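Local coordinates for probable oxidoreductase (Pseudomonas aeruginosa, PDB 4B7C), which probably acts as an NADP-dependent oxidoreductase of the medium-chain dehydrogenase/reductase family, pairing a GroES-like domain with a Rossmann-fold cofactor domain, at residues Leu48-Ala53 against Glu314-Thr319; Ser63-Val68 against Val279-Ala284; Gly98-Gln103 against Lys111-Val116; Pro122-Leu127 against Glu307-Gly312. All blocks are in the same frame, centred on the assembly; numbering follows the deposited sequence.

Interaction 1: residues Leu48-Ala53 against Glu314-Thr319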
loop_
_atom_site.group_PDB
_atom_site.type_symbol
_atom_site.label_atom_id
_atom_site.label_comp_id
_atom_site.label_asym_id
_atom_site.label_seq_id
_atom_site.Cartn_x
_atom_site.Cartn_y
_atom_site.Cartn_z
ATOM N N LEU B 48 19.910 23.291 15.082
ATOM C CA LEU B 48 19.790 22.359 13.957
ATOM C C LEU B 48 19.068 21.097 14.353
ATOM O O LEU B 48 19.209 20.601 15.472
ATOM C CB LEU B 48 21.151 21.987 13.404
ATOM C CG LEU B 48 22.004 23.151 12.915
ATOM C CD1 LEU B 48 23.351 22.614 12.467
ATOM C CD2 LEU B 48 21.332 23.980 11.813
ATOM N N SER B 49 18.228 20.624 13.438
ATOM C CA SER B 49 17.473 19.405 13.644
ATOM C C SER B 49 18.325 18.203 13.240
ATOM O O SER B 49 18.795 18.108 12.112
ATOM C CB SER B 49 16.188 19.403 12.833
ATOM O OG SER B 49 15.542 18.143 12.953
ATOM N N LEU B 50 18.540 17.300 14.185
ATOM C CA LEU B 50 19.173 16.029 13.875
ATOM C C LEU B 50 18.065 14.986 13.724
ATOM O O LEU B 50 17.321 14.722 14.679
ATOM C CB LEU B 50 20.200 15.648 14.944
ATOM C CG LEU B 50 21.608 16.249 14.799
ATOM C CD1 LEU B 50 21.601 17.740 14.508
ATOM C CD2 LEU B 50 22.405 15.981 16.066
ATOM N N ASP B 51 17.990 14.413 12.514
ATOM C CA ASP B 51 16.898 13.523 12.080
ATOM C C ASP B 51 17.412 12.239 11.440
ATOM O O ASP B 51 18.351 12.280 10.643
ATOM C CB ASP B 51 16.022 14.151 10.968
ATOM C CG ASP B 51 15.447 15.526 11.344
ATOM O OD1 ASP B 51 14.815 15.617 12.418
ATOM O OD2 ASP B 51 15.598 16.510 10.562
ATOM N N PRO B 52 16.748 11.103 11.719
ATOM C CA PRO B 52 17.150 9.831 11.079
ATOM C C PRO B 52 17.184 9.905 9.556
ATOM O O PRO B 52 17.992 9.209 8.926
ATOM C CB PRO B 52 16.066 8.848 11.547
ATOM C CG PRO B 52 15.574 9.420 12.834
ATOM C CD PRO B 52 15.606 10.909 12.628
ATOM N N ALA B 53 16.310 10.733 8.975
ATOM C CA ALA B 53 16.283 10.940 7.517
ATOM C C ALA B 53 17.636 11.382 6.968
ATOM O O ALA B 53 17.918 11.201 5.779
ATOM C CB ALA B 53 15.197 11.933 7.124
ATOM N N GLU B 314 30.497 21.584 16.556
ATOM C CA GLU B 314 31.651 20.686 16.424
ATOM C C GLU B 314 31.341 19.231 16.844
ATOM O O GLU B 314 32.001 18.312 16.390
ATOM C CB GLU B 314 32.892 21.257 17.171
ATOM C CG GLU B 314 32.802 21.283 18.705
ATOM C CD GLU B 314 31.996 22.454 19.265
ATOM O OE1 GLU B 314 31.469 23.282 18.484
ATOM O OE2 GLU B 314 31.882 22.541 20.512
ATOM N N THR B 315 30.343 19.040 17.704
ATOM C CA THR B 315 29.948 17.702 18.167
ATOM C C THR B 315 29.046 16.932 17.187
ATOM O O THR B 315 28.681 15.784 17.452
ATOM C CB THR B 315 29.204 17.748 19.517
ATOM O OG1 THR B 315 27.883 18.283 19.333
ATOM C CG2 THR B 315 29.990 18.576 20.551
ATOM N N PHE B 316 28.732 17.552 16.055
ATOM C CA PHE B 316 27.758 16.996 15.096
ATOM C C PHE B 316 27.912 15.485 14.757
ATOM O O PHE B 316 26.960 14.718 14.932
ATOM C CB PHE B 316 27.726 17.837 13.808
ATOM C CG PHE B 316 26.945 17.197 12.696
ATOM C CD1 PHE B 316 25.576 17.099 12.772
ATOM C CD2 PHE B 316 27.596 16.622 11.612
ATOM C CE1 PHE B 316 24.860 16.465 11.776
ATOM C CE2 PHE B 316 26.891 15.983 10.601
ATOM C CZ PHE B 316 25.508 15.906 10.686
ATOM N N PRO B 317 29.091 15.056 14.270
ATOM C CA PRO B 317 29.263 13.624 13.920
ATOM C C PRO B 317 28.933 12.664 15.041
ATOM O O PRO B 317 28.330 11.627 14.780
ATOM C CB PRO B 317 30.757 13.513 13.564
ATOM C CG PRO B 317 31.147 14.889 13.174
ATOM C CD PRO B 317 30.346 15.797 14.074
ATOM N N GLU B 318 29.369 12.973 16.265
ATOM C CA GLU B 318 29.107 12.082 17.403
ATOM C C GLU B 318 27.649 12.157 17.776
ATOM O O GLU B 318 27.029 11.128 18.024
ATOM C CB GLU B 318 29.958 12.386 18.647
ATOM C CG GLU B 318 29.954 13.778 19.224
ATOM C CD GLU B 318 31.149 14.607 18.793
ATOM O OE1 GLU B 318 31.297 14.724 17.567
ATOM O OE2 GLU B 318 31.931 15.146 19.641
ATOM N N THR B 319 27.136 13.386 17.861
ATOM C CA THR B 319 25.756 13.617 18.277
ATOM C C THR B 319 24.788 12.940 17.328
ATOM O O THR B 319 23.788 12.384 17.756
ATOM C CB THR B 319 25.432 15.122 18.380
ATOM O OG1 THR B 319 26.363 15.769 19.266
ATOM C CG2 THR B 319 24.010 15.311 18.886
#
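A buried apolar contact sets L50, in the segment that leaves strand 41-49, against F316 and T319 of the helix that spans 316-321. The two branches of L50 are shared between them. CD2 meets the methyl of T319 at 3.3 Å from CG2, tighter than usual for two carbons and best read with some caution. CD1 comes to the edge of the F316 ring, near its plane, with L50 CD1 4.4 Å from F316 CD1. The phenyl reaches this place because its CG stands anti to the backbone N (chi1 170°), which brings the ring closer to L50 than the first bond of the side chain would suggest. Helix 316-321 links the parallel neighbours 307-311 and 331-335 as the helix of a beta-alpha-beta crossover, and strand 331-335 pairs antiparallel with strand 41-49 of the GroES-like domain. L332 and L334 of strand 331-335 also pack on L50, and F26 meets the F316 ring edge-to-face. The T319 hydroxyl turns back to the 3-10 turn that precedes its helix: OG1 donates to T315 O at 2.9 Å, from 67° above the carbonyl plane. T319 N gives the same oxygen a second bond, also 2.9 Å from T315 O. With OG1 held in this way, the rotation of T319 is fixed and CG2 is left directed at L50.

Interaction 2: residues Ser63-Val68 against Val279-Ala284; sequences SYIPPV and VVMDYA
Y64 and V279 mark the nearest approach of the two backbones, with their CA atoms 8.2 Å apart, Y64 in irregular chain after helix 53-58 and V279 leading into the 3-10 turn 280-284. The contact joins the two halves of a medium-chain dehydrogenase/reductase: 63-68 belongs to the GroES-like part, while 279-284 follows strand 274-277 of the Rossmann-type parallel sheet. Its main element is a CH-pi contact. The V279 methyl CG2 sits over the centre of the Y64 ring, 3.8 Å from the centroid and 13° off the normal. The second methyl reaches only the rim, V279 CG1 lying 4.0 Å from Y64 CD2. CG of Y64 stands between the backbone N and the carbonyl carbon (chi1 59°), which carries the ring toward V279, and chi2 near -90° turns its face to the methyl. The second subunit closes in here as well: its V270 packs on Y64, and its R272 packs on V279 and forms a salt bridge with D282. Within the chain, W57 lies against both Y64 and I65. M281 adds a looser flank, its sulfur approaching the ring obliquely with SD 4.4 Å from Y64 CD2. Its terminal methyl carries on to the neighbouring residue, M281 CE ending 4.3 Å from I65 CG2.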
loop_
_atom_site.group_PDB
_atom_site.type_symbol
_atom_site.label_atom_id
_atom_site.label_comp_id
_atom_site.label_asym_id
_atom_site.label_seq_id
_atom_site.Cartn_x
_atom_site.Cartn_y
_atom_site.Cartn_z
ATOM N N SER B 63 15.728 9.505 -4.320
ATOM C CA SER B 63 14.773 9.690 -3.230
ATOM C C SER B 63 13.874 10.897 -3.502
ATOM O O SER B 63 13.890 11.441 -4.610
ATOM C CB SER B 63 15.539 9.879 -1.927
ATOM O OG SER B 63 14.708 9.742 -0.814
ATOM N N TYR B 64 13.074 11.296 -2.505
ATOM C CA TYR B 64 12.157 12.439 -2.656
ATOM C C TYR B 64 12.923 13.751 -2.631
ATOM O O TYR B 64 12.427 14.775 -3.107
ATOM C CB TYR B 64 11.014 12.440 -1.609
ATOM C CG TYR B 64 11.459 12.480 -0.164
ATOM C CD1 TYR B 64 11.725 11.302 0.532
ATOM C CD2 TYR B 64 11.615 13.694 0.512
ATOM C CE1 TYR B 64 12.144 11.335 1.855
ATOM C CE2 TYR B 64 12.037 13.738 1.833
ATOM C CZ TYR B 64 12.304 12.554 2.504
ATOM O OH TYR B 64 12.720 12.586 3.820
ATOM N N ILE B 65 14.130 13.716 -2.066
ATOM C CA ILE B 65 15.077 14.832 -2.217
ATOM C C ILE B 65 16.462 14.345 -2.643
ATOM O O ILE B 65 16.907 13.279 -2.221
ATOM C CB ILE B 65 15.156 15.681 -0.943
ATOM C CG1 ILE B 65 15.240 14.776 0.277
ATOM C CG2 ILE B 65 13.911 16.559 -0.857
ATOM C CD1 ILE B 65 15.364 15.547 1.572
ATOM N N PRO B 66 17.155 15.121 -3.494
ATOM C CA PRO B 66 18.443 14.632 -3.988
ATOM C C PRO B 66 19.450 14.353 -2.868
ATOM O O PRO B 66 19.446 15.039 -1.849
ATOM C CB PRO B 66 18.938 15.779 -4.880
ATOM C CG PRO B 66 17.722 16.544 -5.251
ATOM C CD PRO B 66 16.808 16.436 -4.067
ATOM N N PRO B 67 20.333 13.357 -3.065
ATOM C CA PRO B 67 21.367 13.120 -2.062
ATOM C C PRO B 67 22.258 14.338 -1.867
ATOM O O PRO B 67 22.429 15.140 -2.778
ATOM C CB PRO B 67 22.192 11.963 -2.639
ATOM C CG PRO B 67 21.491 11.484 -3.855
ATOM C CD PRO B 67 20.486 12.510 -4.262
ATOM N N VAL B 68 22.834 14.455 -0.678
ATOM C CA VAL B 68 23.865 15.465 -0.442
ATOM C C VAL B 68 25.093 15.121 -1.287
ATOM O O VAL B 68 25.540 13.979 -1.301
ATOM C CB VAL B 68 24.241 15.540 1.048
ATOM C CG1 VAL B 68 25.449 16.451 1.244
ATOM C CG2 VAL B 68 23.043 16.010 1.863
ATOM N N VAL B 279 5.063 12.768 2.560
ATOM C CA VAL B 279 6.215 13.620 2.838
ATOM C C VAL B 279 5.687 14.999 3.273
ATOM O O VAL B 279 4.788 15.552 2.630
ATOM C CB VAL B 279 7.112 13.714 1.585
ATOM C CG1 VAL B 279 7.929 14.977 1.571
ATOM C CG2 VAL B 279 8.056 12.519 1.525
ATOM N N VAL B 280 6.192 15.518 4.394
ATOM C CA VAL B 280 5.574 16.697 5.045
ATOM C C VAL B 280 5.597 17.946 4.159
ATOM O O VAL B 280 4.677 18.749 4.194
ATOM C CB VAL B 280 6.206 17.004 6.441
ATOM C CG1 VAL B 280 7.663 17.399 6.313
ATOM C CG2 VAL B 280 5.435 18.105 7.158
ATOM N N MET B 281 6.620 18.088 3.333
ATOM C CA MET B 281 6.722 19.277 2.470
ATOM C C MET B 281 5.580 19.412 1.465
ATOM O O MET B 281 5.279 20.513 1.011
ATOM C CB MET B 281 8.051 19.297 1.736
ATOM C CG MET B 281 8.037 18.440 0.403
ATOM S SD MET B 281 9.548 17.560 -0.243
ATOM C CE MET B 281 10.308 18.863 -1.219
ATOM N N ASP B 282 4.935 18.295 1.140
ATOM C CA ASP B 282 3.759 18.329 0.261
ATOM C C ASP B 282 2.617 19.133 0.886
ATOM O O ASP B 282 1.685 19.532 0.190
ATOM C CB ASP B 282 3.258 16.916 -0.078
ATOM C CG ASP B 282 4.200 16.155 -0.995
ATOM O OD1 ASP B 282 5.143 16.759 -1.529
ATOM O OD2 ASP B 282 3.998 14.942 -1.185
ATOM N N TYR B 283 2.680 19.336 2.200
ATOM C CA TYR B 283 1.623 20.042 2.939
ATOM C C TYR B 283 1.981 21.499 3.298
ATOM O O TYR B 283 1.265 22.136 4.066
ATOM C CB TYR B 283 1.264 19.259 4.212
ATOM C CG TYR B 283 0.584 17.942 3.944
ATOM C CD1 TYR B 283 1.331 16.800 3.670
ATOM C CD2 TYR B 283 -0.799 17.837 3.916
ATOM C CE1 TYR B 283 0.719 15.578 3.409
ATOM C CE2 TYR B 283 -1.413 16.623 3.646
ATOM C CZ TYR B 283 -0.633 15.496 3.387
ATOM O OH TYR B 283 -1.226 14.273 3.147
ATOM N N ALA B 284 3.045 22.018 2.696
ATOM C CA ALA B 284 3.570 23.359 3.001
ATOM C C ALA B 284 2.499 24.446 3.030
ATOM O O ALA B 284 2.499 25.281 3.920
ATOM C CB ALA B 284 4.692 23.751 2.035
#

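Interaction 3: residues Gly98-Gln103 against Lys111-Val116; sequences GALGVQ and KGFYKV
The F113 ring lies flat against the backbone of G98, whose CA stands over the centre of one face in a CH-pi contact, 3.9 Å from the ring centroid and 13° off its normal. G98 is fully extended and has no side chain, so the aromatic face can come right up to the main chain, with G98 CA 3.8 Å from F113 CD1. The next residues follow the ring outward. The peptide nitrogen of A99 approaches obliquely, A99 N being 3.6 Å from F113 CE1. An inverse gamma turn centred on A99 then bends the chain, and L100 brings one branch back to the far end of the phenyl, CD2 lying 3.5 Å from F113 CE2. F113 starts off to the side of the other segment; with CG beside the backbone N and anti to the carbonyl carbon (chi1 -76°), the end of its ring reaches in. The later part of the loop, 100-103, is held from within by Q103, whose NE2 donates to L100 O at 2.8 Å. This bond is almost straight at 174°, and the acceptor lies in the plane of the amide. N45 ND2 gives L100 O a second donor, while Q103 OE1 accepts from N8 and Q10, so both ends of the buried amide are engaged. In the GroES-like domain the chain turns a corner at G98 as it leaves strand 95-97, the antiparallel partner of strand 114-116; V96 of strand 95-97 and F106 of strand 105-108 pack on the F113 ring.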
loop_
_atom_site.group_PDB
_atom_site.type_symbol
_atom_site.label_atom_id
_atom_site.label_comp_id
_atom_site.label_asym_id
_atom_site.label_seq_id
_atom_site.Cartn_x
_atom_site.Cartn_y
_atom_site.Cartn_z
ATOM N N GLY B 98 14.180 26.546 8.132
ATOM C CA GLY B 98 14.551 26.167 6.759
ATOM C C GLY B 98 15.713 25.201 6.725
ATOM O O GLY B 98 16.216 24.779 7.773
ATOM N N ALA B 99 16.120 24.829 5.515
ATOM C CA ALA B 99 17.265 23.949 5.318
ATOM C C ALA B 99 18.513 24.794 5.477
ATOM O O ALA B 99 19.063 25.295 4.503
ATOM C CB ALA B 99 17.220 23.284 3.926
ATOM N N LEU B 100 18.950 24.959 6.716
ATOM C CA LEU B 100 20.061 25.876 7.036
ATOM C C LEU B 100 21.444 25.243 6.884
ATOM O O LEU B 100 22.454 25.943 6.799
ATOM C CB LEU B 100 19.908 26.414 8.465
ATOM C CG LEU B 100 18.638 27.246 8.725
ATOM C CD1 LEU B 100 18.597 27.776 10.160
ATOM C CD2 LEU B 100 18.498 28.382 7.715
ATOM N N GLY B 101 21.489 23.915 6.917
ATOM C CA GLY B 101 22.751 23.191 6.741
ATOM C C GLY B 101 23.541 23.051 8.037
ATOM O O GLY B 101 23.331 23.809 8.994
ATOM N N VAL B 102 24.457 22.077 8.065
ATOM C CA VAL B 102 25.275 21.831 9.249
ATOM C C VAL B 102 26.445 22.797 9.225
ATOM O O VAL B 102 27.567 22.447 8.837
ATOM C CB VAL B 102 25.767 20.375 9.362
ATOM C CG1 VAL B 102 26.580 20.205 10.637
ATOM C CG2 VAL B 102 24.591 19.398 9.380
ATOM N N GLN B 103 26.170 24.023 9.658
ATOM C CA GLN B 103 27.125 25.119 9.577
ATOM C C GLN B 103 26.719 26.278 10.502
ATOM O O GLN B 103 25.616 26.290 11.047
ATOM C CB GLN B 103 27.242 25.627 8.140
ATOM C CG GLN B 103 25.925 26.067 7.538
ATOM C CD GLN B 103 26.019 26.420 6.077
ATOM O OE1 GLN B 103 27.103 26.702 5.545
ATOM N NE2 GLN B 103 24.863 26.417 5.410
ATOM N N LYS B 111 14.455 29.158 -0.098
ATOM C CA LYS B 111 13.470 28.266 -0.684
ATOM C C LYS B 111 12.895 27.312 0.369
ATOM O O LYS B 111 13.621 26.544 0.997
ATOM C CB LYS B 111 14.089 27.476 -1.831
ATOM C CG LYS B 111 13.076 26.680 -2.629
ATOM C CD LYS B 111 13.685 26.032 -3.841
ATOM C CE LYS B 111 12.817 24.851 -4.315
ATOM N NZ LYS B 111 11.608 25.324 -5.048
ATOM N N GLY B 112 11.577 27.364 0.547
ATOM C CA GLY B 112 10.880 26.523 1.528
ATOM C C GLY B 112 11.010 27.035 2.964
ATOM O O GLY B 112 10.549 26.388 3.902
ATOM N N PHE B 113 11.623 28.204 3.130
ATOM C CA PHE B 113 11.794 28.806 4.455
ATOM C C PHE B 113 10.488 29.439 4.916
ATOM O O PHE B 113 9.724 29.944 4.104
ATOM C CB PHE B 113 12.860 29.902 4.448
ATOM C CG PHE B 113 14.282 29.406 4.399
ATOM C CD1 PHE B 113 14.640 28.315 3.622
ATOM C CD2 PHE B 113 15.277 30.071 5.106
ATOM C CE1 PHE B 113 15.956 27.891 3.560
ATOM C CE2 PHE B 113 16.600 29.647 5.052
ATOM C CZ PHE B 113 16.937 28.554 4.276
ATOM N N TYR B 114 10.229 29.396 6.216
ATOM C CA TYR B 114 9.123 30.154 6.801
ATOM C C TYR B 114 9.529 30.822 8.110
ATOM O O TYR B 114 10.410 30.355 8.834
ATOM C CB TYR B 114 7.869 29.297 6.978
ATOM C CG TYR B 114 8.007 28.082 7.857
ATOM C CD1 TYR B 114 8.430 26.855 7.345
ATOM C CD2 TYR B 114 7.681 28.147 9.203
ATOM C CE1 TYR B 114 8.529 25.746 8.179
ATOM C CE2 TYR B 114 7.776 27.047 10.035
ATOM C CZ TYR B 114 8.208 25.847 9.516
ATOM O OH TYR B 114 8.318 24.756 10.367
ATOM N N LYS B 115 8.901 31.954 8.383
ATOM C CA LYS B 115 9.166 32.708 9.604
ATOM C C LYS B 115 8.550 32.027 10.807
ATOM O O LYS B 115 7.483 31.470 10.692
ATOM C CB LYS B 115 8.610 34.132 9.500
ATOM C CG LYS B 115 9.187 34.938 8.343
ATOM C CD LYS B 115 8.805 36.409 8.422
ATOM C CE LYS B 115 8.923 37.081 7.050
ATOM N NZ LYS B 115 8.954 38.566 7.010
ATOM N N VAL B 116 9.234 32.082 11.943
ATOM C CA VAL B 116 8.716 31.556 13.233
ATOM C C VAL B 116 8.776 32.637 14.322
ATOM O O VAL B 116 9.627 33.526 14.262
ATOM C CB VAL B 116 9.468 30.281 13.713
ATOM C CG1 VAL B 116 9.219 29.109 12.751
ATOM C CG2 VAL B 116 10.958 30.532 13.856
#

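Interaction 4: residues Pro122-Leu127 against Glu307-Gly312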
loop_
_atom_site.group_PDB
_atom_site.type_symbol
_atom_site.label_atom_id
_atom_site.label_comp_id
_atom_site.label_asym_id
_atom_site.label_seq_id
_atom_site.Cartn_x
_atom_site.Cartn_y
_atom_site.Cartn_z
ATOM N N PRO B 122 9.511 28.292 22.693
ATOM C CA PRO B 122 10.959 28.265 22.613
ATOM C C PRO B 122 11.453 27.891 21.203
ATOM O O PRO B 122 10.817 27.089 20.516
ATOM C CB PRO B 122 11.360 27.190 23.611
ATOM C CG PRO B 122 10.131 26.752 24.311
ATOM C CD PRO B 122 8.949 27.250 23.567
ATOM N N LEU B 123 12.560 28.501 20.800
ATOM C CA LEU B 123 13.105 28.348 19.454
ATOM C C LEU B 123 13.271 26.889 19.023
ATOM O O LEU B 123 12.872 26.556 17.925
ATOM C CB LEU B 123 14.436 29.079 19.304
ATOM C CG LEU B 123 14.389 30.536 18.842
ATOM C CD1 LEU B 123 15.808 30.993 18.508
ATOM C CD2 LEU B 123 13.526 30.655 17.587
ATOM N N PRO B 124 13.834 26.030 19.892
ATOM C CA PRO B 124 14.034 24.650 19.492
ATOM C C PRO B 124 12.747 23.896 19.214
ATOM O O PRO B 124 12.772 22.924 18.471
ATOM C CB PRO B 124 14.719 24.023 20.709
ATOM C CG PRO B 124 15.323 25.154 21.443
ATOM C CD PRO B 124 14.359 26.280 21.248
ATOM N N ARG B 125 11.636 24.359 19.783
ATOM C CA ARG B 125 10.343 23.726 19.565
ATOM C C ARG B 125 9.844 23.878 18.115
ATOM O O ARG B 125 9.012 23.103 17.640
ATOM C CB ARG B 125 9.287 24.248 20.539
ATOM C CG ARG B 125 7.997 23.441 20.452
ATOM C CD ARG B 125 7.372 23.157 21.799
ATOM N NE ARG B 125 8.328 22.654 22.780
ATOM C CZ ARG B 125 8.316 22.956 24.076
ATOM N NH1 ARG B 125 7.407 23.784 24.588
ATOM N NH2 ARG B 125 9.236 22.432 24.869
ATOM N N TYR B 126 10.368 24.877 17.422
ATOM C CA TYR B 126 10.081 25.056 15.996
ATOM C C TYR B 126 10.846 24.041 15.130
ATOM O O TYR B 126 10.783 24.089 13.904
ATOM C CB TYR B 126 10.399 26.487 15.549
ATOM C CG TYR B 126 9.361 27.463 16.044
ATOM C CD1 TYR B 126 8.089 27.482 15.495
ATOM C CD2 TYR B 126 9.653 28.351 17.060
ATOM C CE1 TYR B 126 7.124 28.369 15.948
ATOM C CE2 TYR B 126 8.707 29.244 17.512
ATOM C CZ TYR B 126 7.436 29.250 16.972
ATOM O OH TYR B 126 6.519 30.171 17.434
ATOM N N LEU B 127 11.578 23.143 15.788
ATOM C CA LEU B 127 12.197 21.992 15.119
ATOM C C LEU B 127 11.547 20.687 15.535
ATOM O O LEU B 127 11.936 19.629 15.052
ATOM C CB LEU B 127 13.685 21.921 15.438
ATOM C CG LEU B 127 14.515 23.066 14.918
ATOM C CD1 LEU B 127 15.956 22.841 15.369
ATOM C CD2 LEU B 127 14.391 23.140 13.408
ATOM N N GLU B 307 12.364 18.157 23.818
ATOM C CA GLU B 307 13.559 18.307 23.005
ATOM C C GLU B 307 14.809 17.921 23.789
ATOM O O GLU B 307 14.966 18.268 24.959
ATOM C CB GLU B 307 13.697 19.732 22.482
ATOM C CG GLU B 307 12.566 20.164 21.557
ATOM C CD GLU B 307 11.331 20.637 22.303
ATOM O OE1 GLU B 307 11.482 21.151 23.426
ATOM O OE2 GLU B 307 10.209 20.485 21.778
ATOM N N ASP B 308 15.684 17.169 23.134
ATOM C CA ASP B 308 16.989 16.824 23.686
ATOM C C ASP B 308 18.034 17.713 23.030
ATOM O O ASP B 308 18.422 17.488 21.879
ATOM C CB ASP B 308 17.303 15.333 23.451
ATOM C CG ASP B 308 18.628 14.901 24.063
ATOM O OD1 ASP B 308 19.096 15.551 25.024
ATOM O OD2 ASP B 308 19.200 13.894 23.576
ATOM N N ILE B 309 18.496 18.713 23.775
ATOM C CA ILE B 309 19.395 19.732 23.239
ATOM C C ILE B 309 20.850 19.475 23.599
ATOM O O ILE B 309 21.218 19.437 24.773
ATOM C CB ILE B 309 18.995 21.141 23.707
ATOM C CG1 ILE B 309 17.635 21.502 23.119
ATOM C CG2 ILE B 309 20.021 22.174 23.243
ATOM C CD1 ILE B 309 16.933 22.626 23.866
ATOM N N VAL B 310 21.661 19.261 22.572
ATOM C CA VAL B 310 23.100 19.059 22.723
ATOM C C VAL B 310 23.805 20.272 22.152
ATOM O O VAL B 310 23.402 20.796 21.109
ATOM C CB VAL B 310 23.606 17.804 21.972
ATOM C CG1 VAL B 310 25.130 17.763 21.946
ATOM C CG2 VAL B 310 23.010 16.537 22.575
ATOM N N GLU B 311 24.859 20.710 22.835
ATOM C CA GLU B 311 25.518 21.965 22.494
ATOM C C GLU B 311 26.797 21.774 21.714
ATOM O O GLU B 311 27.592 20.878 22.006
ATOM C CB GLU B 311 25.790 22.794 23.751
ATOM C CG GLU B 311 24.515 23.245 24.459
ATOM C CD GLU B 311 24.761 24.308 25.518
ATOM O OE1 GLU B 311 25.603 25.176 25.250
ATOM O OE2 GLU B 311 24.109 24.305 26.597
ATOM N N GLY B 312 26.957 22.608 20.691
ATOM C CA GLY B 312 28.196 22.700 19.939
ATOM C C GLY B 312 28.159 22.063 18.557
ATOM O O GLY B 312 28.069 20.835 18.419
#
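R125 sends its CG anti to the backbone N (chi1 -171°) and then bends at chi2 and chi3, while E307 folds at chi2 (82°), and the two charged ends meet with their side chains crossing at about a right angle. The result is a side-on, two-bonded salt bridge. R125 NE donates to E307 OE2 at 3.0 Å, and R125 NH2 donates to E307 OE1, also at 3.0 Å. Both oxygens lie close to the guanidinium plane. OE1 is met on its syn lone pair and OE2 on its syn side but out of the carboxylate plane, in keeping with the 34° between the two flat groups. The bridge ties the 3-10 turn 123-127, on the way from strand 114-116 to helix 132-145, to the start of strand 307-311, which lies parallel to strand 331-335 in the mixed sheet that includes strands of the GroES-like domain. P122 CG lies over one face of the guanidinium, toward its rim. E307 OE2 is also hydrogen-bonded to S128 and S305, so OE2 is held by two hydroxyls as well as by the arginine. Beside the charges runs an apolar contact two residues along the strand, where I309 CD1 touches the proline ring 3.9 Å from P124 CG. Between the two, the aliphatic part of E307 passes the turn, its CG 4.1 Å from P124 O.

How the interactions relate
Interactions 1, 3 and 4 reach the same mixed sheet and touch one another. Centres of 1 and 4 lie about 12 Å apart, those of 1 and 3 about 16 Å, and those of 3 and 4 about 15 Å. V102 packs on F316, L127 on the backbone of L48 and S49, and V116 on Y126. Interaction 2 stands at the interface with the Rossmann part, about 19 Å from interaction 1 between centres, touching it where A53 CB packs on the Y64 hydroxyl. Along the chain, interaction 1 encloses the others; 3 is nested in 2, whereas 2 and 4 cross. The C-terminal residues thus return to the GroES-like part after the chain has passed through the Rossmann part.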